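PDB 1ZSW: glyoxalase family protein from Bacillus cereus, which binds a zinc ion and belongs to the glyoxalase/bleomycin resistance/dioxygenase superfamily, although the reaction it may catalyse is not known. Local coordinates for residues 105-110 with 176-181; 80-85 with 162-167. One frame throughout, in Å; residues are numbered along the deposited sequence. Where two conformers were deposited one is given.

Contact 1 (105-110 with 176-181); sequences IGLLVP and HQIQGM
Gln179 reaches over the end of strand 101-109 and points its amide oxygen down onto the face of the Val109-Pro110 peptide, the amide plane steeply inclined to it. CB already lies beside Leu108 O; with CG anti to the carbonyl carbon (chi1 -57°) CG passes it too, and the chain, extended beyond CG, brings OE1 above the peptide, 3.0 Å from Val109 C. Glutamine suits because OE1 accepts from Ser156, whose hydroxyl also meets Val109 O, while NE2 reaches Glu159 O, though only weakly. Pro110, with no N-H to offer a further partner, begins the turn, and its CD lies 3.6 Å from Gln177 O.

Leu108 N to Gly180 O, at 2.8 Å, joins antiparallel strands 101-109 and 180-188. Gln179 N to Leu108 O, 2.8 Å with a nearly straight 177° at the hydrogen, continues the pairing just before strand 180-188. Strand 150-155 runs parallel on strand 101-109, within a mixed, curled sheet of this vicinal-oxygen-chelate (VOC) fold. At the non-hydrogen-bonded pair Leu107-Met181, Met181 CA approaches Gly106 O to 3.5 Å in a CA-H...O contact. The Met181 side chain turns away toward His31 and Ile34, near zinc ligand His33.

Leu107 and Ile178 cross obliquely. Ile178 CG2, anti to its backbone N, touches Leu107 CB at 3.9 Å, and their two CD1 methyls meet at 4.0 Å, so the branched isoleucine presents both arms to the leucine. Leu151 and Leu153 of strand 150-155 also pack against Leu107. Val109 directs CG1 at His176 O and Ile178 CA, and its side chain also packs on Leu115 and Trp118 of helix 112-124. Leu108 instead extends CD1 to Met181 O, 3.7 Å away, and joins Leu154 and Phe224.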
ATOM      1  N   ILE A 105      -8.259   0.001   0.917  1.00 16.20           N
ATOM      2  CA  ILE A 105      -7.221   0.843   0.352  1.00 15.76           C
ATOM      3  C   ILE A 105      -7.816   2.154  -0.132  1.00 15.12           C
ATOM      4  O   ILE A 105      -8.623   2.152  -1.051  1.00 17.22           O
ATOM      5  CB  ILE A 105      -6.559   0.174  -0.856  1.00 16.10           C
ATOM      6  CG1 ILE A 105      -6.135  -1.246  -0.510  1.00 19.21           C
ATOM      7  CG2 ILE A 105      -5.342   1.012  -1.317  1.00 17.88           C
ATOM      8  CD1 ILE A 105      -5.626  -2.014  -1.768  1.00 20.56           C
ATOM      9  N   GLY A 106      -7.396   3.256   0.480  1.00 15.72           N
ATOM     10  CA  GLY A 106      -7.786   4.596   0.036  1.00 16.07           C
ATOM     11  C   GLY A 106      -6.863   5.089  -1.074  1.00 17.09           C
ATOM     12  O   GLY A 106      -5.643   4.955  -0.970  1.00 18.04           O
ATOM     13  N   LEU A 107      -7.433   5.681  -2.117  1.00 17.99           N
ATOM     14  CA  LEU A 107      -6.634   6.175  -3.269  1.00 17.56           C
ATOM     15  C   LEU A 107      -7.049   7.627  -3.512  1.00 20.48           C
ATOM     16  O   LEU A 107      -8.255   7.905  -3.652  1.00 21.36           O
ATOM     17  CB  LEU A 107      -6.922   5.335  -4.510  1.00 17.81           C
ATOM     18  CG  LEU A 107      -6.549   3.850  -4.433  1.00 17.93           C
ATOM     19  CD1 LEU A 107      -7.038   3.096  -5.662  1.00 20.67           C
ATOM     20  CD2 LEU A 107      -5.041   3.764  -4.281  1.00 17.67           C
ATOM     21  N   LEU A 108      -6.082   8.536  -3.538  1.00 18.12           N
ATOM     22  CA  LEU A 108      -6.389   9.974  -3.691  1.00 18.31           C
ATOM     23  C   LEU A 108      -6.665  10.313  -5.156  1.00 20.95           C
ATOM     24  O   LEU A 108      -5.968   9.840  -6.045  1.00 20.99           O
ATOM     25  CB  LEU A 108      -5.221  10.818  -3.181  1.00 19.67           C
ATOM     26  CG  LEU A 108      -4.955  10.673  -1.680  1.00 18.43           C
ATOM     27  CD1 LEU A 108      -3.609  11.235  -1.257  1.00 22.46           C
ATOM     28  CD2 LEU A 108      -6.092  11.379  -0.898  1.00 23.92           C
ATOM     29  N   VAL A 109      -7.709  11.121  -5.380  1.00 19.75           N
ATOM     30  CA  VAL A 109      -7.988  11.739  -6.685  1.00 21.43           C
ATOM     31  C   VAL A 109      -8.109  13.232  -6.478  1.00 23.35           C
ATOM     32  O   VAL A 109      -8.395  13.679  -5.377  1.00 23.26           O
ATOM     33  CB  VAL A 109      -9.227  11.164  -7.394  1.00 19.35           C
ATOM     34  CG1 VAL A 109      -9.009   9.705  -7.713  1.00 20.99           C
ATOM     35  CG2 VAL A 109     -10.549  11.354  -6.554  1.00 21.00           C
ATOM     36  N   PRO A 110      -7.806  14.031  -7.520  1.00 24.02           N
ATOM     37  CA  PRO A 110      -7.668  15.469  -7.267  1.00 24.10           C
ATOM     38  C   PRO A 110      -8.918  16.233  -6.807  1.00 25.21           C
ATOM     39  O   PRO A 110      -8.785  17.096  -5.974  1.00 28.04           O
ATOM     40  CB  PRO A 110      -7.154  15.996  -8.609  1.00 25.47           C
ATOM     41  CG  PRO A 110      -6.500  14.766  -9.274  1.00 22.26           C
ATOM     42  CD  PRO A 110      -7.428  13.660  -8.890  1.00 23.00           C
ATOM     43  N   HIS A 176      -7.764  13.553 -13.561  1.00 23.90           N
ATOM     44  CA  HIS A 176      -8.616  12.653 -12.768  1.00 24.19           C
ATOM     45  C   HIS A 176      -7.886  11.387 -12.328  1.00 23.18           C
ATOM     46  O   HIS A 176      -8.484  10.515 -11.711  1.00 23.70           O
ATOM     47  CB  HIS A 176      -9.862  12.239 -13.532  1.00 23.97           C
ATOM     48  CG  HIS A 176     -10.729  13.395 -13.923  1.00 25.64           C
ATOM     49  ND1 HIS A 176     -10.990  14.450 -13.072  1.00 25.72           N
ATOM     50  CD2 HIS A 176     -11.364  13.679 -15.086  1.00 28.11           C
ATOM     51  CE1 HIS A 176     -11.753  15.338 -13.697  1.00 26.92           C
ATOM     52  NE2 HIS A 176     -12.011  14.878 -14.911  1.00 29.01           N
ATOM     53  N   GLN A 177      -6.618  11.268 -12.687  1.00 20.74           N
ATOM     54  CA  GLN A 177      -5.905  10.024 -12.371  1.00 21.88           C
ATOM     55  C   GLN A 177      -5.792   9.865 -10.869  1.00 19.75           C
ATOM     56  O   GLN A 177      -5.611  10.848 -10.124  1.00 20.36           O
ATOM     57  CB  GLN A 177      -4.482  10.020 -12.948  1.00 23.22           C
ATOM     58  CG  GLN A 177      -4.481   9.624 -14.423  1.00 22.63           C
ATOM     59  CD  GLN A 177      -3.088   9.570 -15.033  1.00 22.97           C
ATOM     60  OE1 GLN A 177      -2.107   9.219 -14.374  1.00 24.52           O
ATOM     61  NE2 GLN A 177      -2.996   9.937 -16.318  1.00 24.12           N
ATOM     62  N   ILE A 178      -5.801   8.603 -10.482  1.00 19.74           N
ATOM     63  CA  ILE A 178      -5.399   8.225  -9.127  1.00 21.76           C
ATOM     64  C   ILE A 178      -4.005   8.774  -8.861  1.00 21.69           C
ATOM     65  O   ILE A 178      -3.077   8.558  -9.672  1.00 24.42           O
ATOM     66  CB  ILE A 178      -5.451   6.695  -8.963  1.00 19.87           C
ATOM     67  CG1 ILE A 178      -6.929   6.246  -8.893  1.00 20.63           C
ATOM     68  CG2 ILE A 178      -4.758   6.301  -7.650  1.00 20.38           C
ATOM     69  CD1 ILE A 178      -7.142   4.833  -9.262  1.00 25.11           C
ATOM     70  N   GLN A 179      -3.831   9.469  -7.736  1.00 19.39           N
ATOM     71  CA  GLN A 179      -2.534  10.084  -7.411  1.00 20.81           C
ATOM     72  C   GLN A 179      -1.604   9.130  -6.692  1.00 22.17           C
ATOM     73  O   GLN A 179      -0.415   9.007  -7.046  1.00 24.04           O
ATOM     74  CB  GLN A 179      -2.698  11.370  -6.616  1.00 20.19           C
ATOM     75  CG  GLN A 179      -3.562  12.383  -7.365  1.00 24.88           C
ATOM     76  CD  GLN A 179      -4.031  13.435  -6.449  1.00 30.02           C
ATOM     77  OE1 GLN A 179      -5.145  13.361  -5.937  1.00 31.94           O
ATOM     78  NE2 GLN A 179      -3.169  14.394  -6.176  1.00 35.40           N
ATOM     79  N   GLY A 180      -2.150   8.439  -5.695  1.00 21.75           N
ATOM     80  CA  GLY A 180      -1.400   7.466  -4.914  1.00 18.34           C
ATOM     81  C   GLY A 180      -2.277   7.167  -3.714  1.00 18.78           C
ATOM     82  O   GLY A 180      -3.478   7.506  -3.713  1.00 19.70           O
ATOM     83  N   MET A 181      -1.671   6.556  -2.705  1.00 18.68           N
ATOM     84  CA  MET A 181      -2.417   6.071  -1.535  1.00 18.48           C
ATOM     85  C   MET A 181      -2.791   7.180  -0.608  1.00 18.52           C
ATOM     86  O   MET A 181      -1.992   8.063  -0.321  1.00 18.64           O
ATOM     87  CB  MET A 181      -1.566   5.053  -0.745  1.00 18.99           C
ATOM     88  CG  MET A 181      -1.300   3.832  -1.613  1.00 18.03           C
ATOM     89  SD  MET A 181       0.029   2.782  -0.884  1.00 22.45           S
ATOM     90  CE  MET A 181      -0.931   2.211   0.465  1.00 21.20           C
TER

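Contact 2 (80-85 with 162-167)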
ATOM      1  N   PRO A  80       7.282   5.547  -4.300  1.00 21.38           N
ATOM      2  CA  PRO A  80       6.752   5.228  -2.977  1.00 19.70           C
ATOM      3  C   PRO A  80       5.465   5.995  -2.714  1.00 20.16           C
ATOM      4  O   PRO A  80       5.378   7.225  -2.955  1.00 19.88           O
ATOM      5  CB  PRO A  80       7.845   5.713  -2.036  1.00 20.66           C
ATOM      6  CG  PRO A  80       9.122   5.366  -2.833  1.00 21.57           C
ATOM      7  CD  PRO A  80       8.745   5.815  -4.242  1.00 23.02           C
ATOM      8  N   GLY A  81       4.481   5.274  -2.193  1.00 17.44           N
ATOM      9  CA  GLY A  81       3.191   5.938  -1.977  1.00 16.68           C
ATOM     10  C   GLY A  81       2.155   5.641  -3.060  1.00 20.68           C
ATOM     11  O   GLY A  81       0.953   5.895  -2.858  1.00 20.91           O
ATOM     12  N   THR A  82       2.579   5.103  -4.201  1.00 18.61           N
ATOM     13  CA  THR A  82       1.660   4.901  -5.305  1.00 17.04           C
ATOM     14  C   THR A  82       1.474   3.427  -5.644  1.00 17.48           C
ATOM     15  O   THR A  82       0.594   3.079  -6.437  1.00 19.82           O
ATOM     16  CB  THR A  82       2.109   5.659  -6.617  1.00 17.98           C
ATOM     17  OG1 THR A  82       3.232   4.983  -7.217  1.00 20.01           O
ATOM     18  CG2 THR A  82       2.419   7.106  -6.334  1.00 18.10           C
ATOM     19  N   GLU A  83       2.282   2.564  -5.008  0.60 18.19           N
ATOM     20  CA  GLU A  83       2.456   1.198  -5.434  0.60 18.94           C
ATOM     21  C   GLU A  83       1.426   0.263  -4.810  0.60 17.00           C
ATOM     22  O   GLU A  83       1.403   0.125  -3.574  0.60 16.09           O
ATOM     23  CB  GLU A  83       3.841   0.711  -4.956  0.60 19.30           C
ATOM     24  CG  GLU A  83       5.016   1.592  -5.404  0.60 22.87           C
ATOM     25  CD  GLU A  83       6.324   1.231  -4.706  0.60 24.18           C
ATOM     26  OE1 GLU A  83       6.422   0.110  -4.150  0.60 28.30           O
ATOM     27  OE2 GLU A  83       7.240   2.082  -4.691  0.60 24.63           O
ATOM     28  N   LEU A  84       0.619  -0.390  -5.662  1.00 16.68           N
ATOM     29  CA  LEU A  84      -0.229  -1.524  -5.265  0.70 17.99           C
ATOM     30  C   LEU A  84       0.371  -2.738  -5.937  1.00 17.78           C
ATOM     31  O   LEU A  84       0.566  -2.745  -7.147  1.00 20.61           O
ATOM     32  CB  LEU A  84      -1.682  -1.355  -5.735  0.70 18.45           C
ATOM     33  CG  LEU A  84      -2.496  -0.084  -5.484  0.70 22.95           C
ATOM     34  CD1 LEU A  84      -4.008  -0.408  -5.379  0.70 22.51           C
ATOM     35  CD2 LEU A  84      -2.056   0.788  -4.327  0.70 22.26           C
ATOM     36  N   SER A  85       0.685  -3.751  -5.150  1.00 17.04           N
ATOM     37  CA  SER A  85       1.261  -4.948  -5.773  1.00 16.89           C
ATOM     38  C   SER A  85       0.411  -6.175  -5.445  1.00 18.62           C
ATOM     39  O   SER A  85      -0.318  -6.188  -4.431  1.00 17.89           O
ATOM     40  CB  SER A  85       2.700  -5.113  -5.330  1.00 20.93           C
ATOM     41  OG  SER A  85       2.773  -5.892  -4.155  1.00 22.98           O
ATOM     42  N   GLU A 162       5.434  15.032  -3.266  1.00 31.78           N
ATOM     43  CA  GLU A 162       6.139  15.754  -4.331  1.00 35.48           C
ATOM     44  C   GLU A 162       6.602  14.859  -5.487  1.00 34.10           C
ATOM     45  O   GLU A 162       6.492  15.244  -6.656  1.00 36.13           O
ATOM     46  CB  GLU A 162       7.290  16.621  -3.796  1.00 37.71           C
ATOM     47  CG  GLU A 162       8.163  17.236  -4.920  1.00 44.09           C
ATOM     48  CD  GLU A 162       8.676  18.633  -4.613  1.00 55.22           C
ATOM     49  OE1 GLU A 162       9.812  18.944  -5.033  1.00 60.09           O
ATOM     50  OE2 GLU A 162       7.949  19.425  -3.966  1.00 58.89           O
ATOM     51  N   HIS A 163       7.101  13.671  -5.180  1.00 32.17           N
ATOM     52  CA  HIS A 163       7.664  12.826  -6.239  1.00 31.39           C
ATOM     53  C   HIS A 163       6.656  12.093  -7.139  1.00 30.31           C
ATOM     54  O   HIS A 163       7.044  11.548  -8.157  1.00 32.00           O
ATOM     55  CB  HIS A 163       8.731  11.859  -5.718  1.00 31.80           C
ATOM     56  CG  HIS A 163       8.225  10.824  -4.766  1.00 32.56           C
ATOM     57  ND1 HIS A 163       8.746  10.657  -3.502  1.00 31.86           N
ATOM     58  CD2 HIS A 163       7.266   9.875  -4.900  1.00 32.40           C
ATOM     59  CE1 HIS A 163       8.119   9.668  -2.888  1.00 32.79           C
ATOM     60  NE2 HIS A 163       7.220   9.172  -3.717  1.00 26.20           N
ATOM     61  N   TRP A 164       5.376  12.097  -6.776  1.00 28.52           N
ATOM     62  CA  TRP A 164       4.360  11.466  -7.622  1.00 27.70           C
ATOM     63  C   TRP A 164       4.240  12.107  -9.019  1.00 28.22           C
ATOM     64  O   TRP A 164       4.348  13.325  -9.150  1.00 29.40           O
ATOM     65  CB  TRP A 164       3.004  11.521  -6.920  1.00 26.18           C
ATOM     66  CG  TRP A 164       2.907  10.674  -5.667  1.00 25.93           C
ATOM     67  CD1 TRP A 164       3.836   9.790  -5.171  1.00 26.68           C
ATOM     68  CD2 TRP A 164       1.774  10.600  -4.787  1.00 23.78           C
ATOM     69  NE1 TRP A 164       3.361   9.206  -4.025  1.00 22.52           N
ATOM     70  CE2 TRP A 164       2.091   9.678  -3.775  1.00 23.55           C
ATOM     71  CE3 TRP A 164       0.526  11.244  -4.751  1.00 25.28           C
ATOM     72  CZ2 TRP A 164       1.200   9.363  -2.739  1.00 23.72           C
ATOM     73  CZ3 TRP A 164      -0.362  10.949  -3.707  1.00 26.08           C
ATOM     74  CH2 TRP A 164      -0.019  10.007  -2.721  1.00 24.05           C
ATOM     75  N   GLU A 165       4.031  11.280 -10.046  1.00 27.99           N
ATOM     76  CA  GLU A 165       3.834  11.771 -11.415  1.00 30.07           C
ATOM     77  C   GLU A 165       2.747  11.030 -12.151  1.00 29.01           C
ATOM     78  O   GLU A 165       2.755   9.800 -12.214  1.00 26.62           O
ATOM     79  CB  GLU A 165       5.119  11.615 -12.219  1.00 31.29           C
ATOM     80  CG  GLU A 165       6.194  12.574 -11.828  1.00 36.97           C
ATOM     81  CD  GLU A 165       7.507  12.239 -12.513  1.00 45.30           C
ATOM     82  OE1 GLU A 165       8.136  11.210 -12.154  1.00 44.72           O
ATOM     83  OE2 GLU A 165       7.879  13.003 -13.425  1.00 47.38           O
ATOM     84  N   THR A 166       1.835  11.768 -12.768  1.00 30.38           N
ATOM     85  CA  THR A 166       0.797  11.121 -13.559  1.00 31.00           C
ATOM     86  C   THR A 166       1.404  10.462 -14.810  1.00 29.85           C
ATOM     87  O   THR A 166       2.489  10.816 -15.288  1.00 31.57           O
ATOM     88  CB  THR A 166      -0.345  12.108 -13.952  1.00 33.24           C
ATOM     89  OG1 THR A 166       0.215  13.219 -14.653  1.00 34.83           O
ATOM     90  CG2 THR A 166      -1.091  12.640 -12.699  1.00 35.25           C
ATOM     91  N   TRP A 167       0.669   9.486 -15.310  1.00 28.93           N
ATOM     92  CA  TRP A 167       1.117   8.581 -16.345  1.00 27.62           C
ATOM     93  C   TRP A 167       0.524   8.979 -17.684  1.00 27.68           C
ATOM     94  O   TRP A 167      -0.685   8.924 -17.869  1.00 26.86           O
ATOM     95  CB  TRP A 167       0.665   7.185 -15.914  1.00 27.44           C
ATOM     96  CG  TRP A 167       0.878   6.076 -16.840  1.00 27.32           C
ATOM     97  CD1 TRP A 167       0.009   5.056 -17.094  1.00 26.13           C
ATOM     98  CD2 TRP A 167       2.031   5.834 -17.644  1.00 29.26           C
ATOM     99  NE1 TRP A 167       0.550   4.193 -17.999  1.00 29.08           N
ATOM    100  CE2 TRP A 167       1.796   4.638 -18.349  1.00 29.56           C
ATOM    101  CE3 TRP A 167       3.251   6.500 -17.816  1.00 29.02           C
ATOM    102  CZ2 TRP A 167       2.724   4.094 -19.228  1.00 29.63           C
ATOM    103  CZ3 TRP A 167       4.186   5.950 -18.688  1.00 30.25           C
ATOM    104  CH2 TRP A 167       3.909   4.765 -19.380  1.00 31.49           C
TER
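His163 and Trp164 both deliver a ring N-H to the same acceptor, the carbonyl oxygen of Pro80. The imidazole bond is the shorter and straighter: His163 NE2 to Pro80 O is 2.8 Å with 170° at the hydrogen, in the carbonyl plane and on a lone pair. The indole bond, Trp164 NE1 to Pro80 O at 3.0 Å, comes tilted from the carbonyl plane, although the oxygen lies almost exactly in the indole plane.

Packing contacts flank these bonds. Thr82 CG2 sits over one face of the indole, 3.3 Å from the centroid of its five-membered ring, in a CH-pi contact. The Pro80 and His163 side chains cross at about a right angle, Pro80 CD 3.7 Å from His163 NE2. Phe224 meets Trp164 edge-to-face.

Threonine suits its spot because it has two different arms: with OG1 between the backbone N and the carbonyl carbon (chi1 74°), the hydroxyl meets Ser79 O and Asp75 N while the methyl is left for the ring. Gly81 allows a positive phi of 100°, and its lack of a side chain lets the indole edge come close.

Two N-H groups on one oxygen would be expected to polarise the Pro80 carbonyl, and because each ring takes the oxygen near its own plane, each bond probably restrains the rotation of its own ring.

From the N terminus the segments come in the order 80-85, 105-110, 162-167, 176-181, so the two contacts cross rather than nest. Contact 2 closes a loop of 76 residues and fastens the 162-167 loop to the approach to strand 83-88. Contact 1 closes one of 65 residues and knits the curled sheet, pairing strand 101-109 with strand 180-188. They also touch directly: Met181 N lies 2.7 Å from Gly81 O, a probable hydrogen bond, and Gln177 OE1 probably accepts from Trp167 N at 2.9 Å. Through the approach to strand 83-88, the Gly81-Met181 bond links the curled sheet to the sheet whose strand 31-38 carries zinc ligand His33.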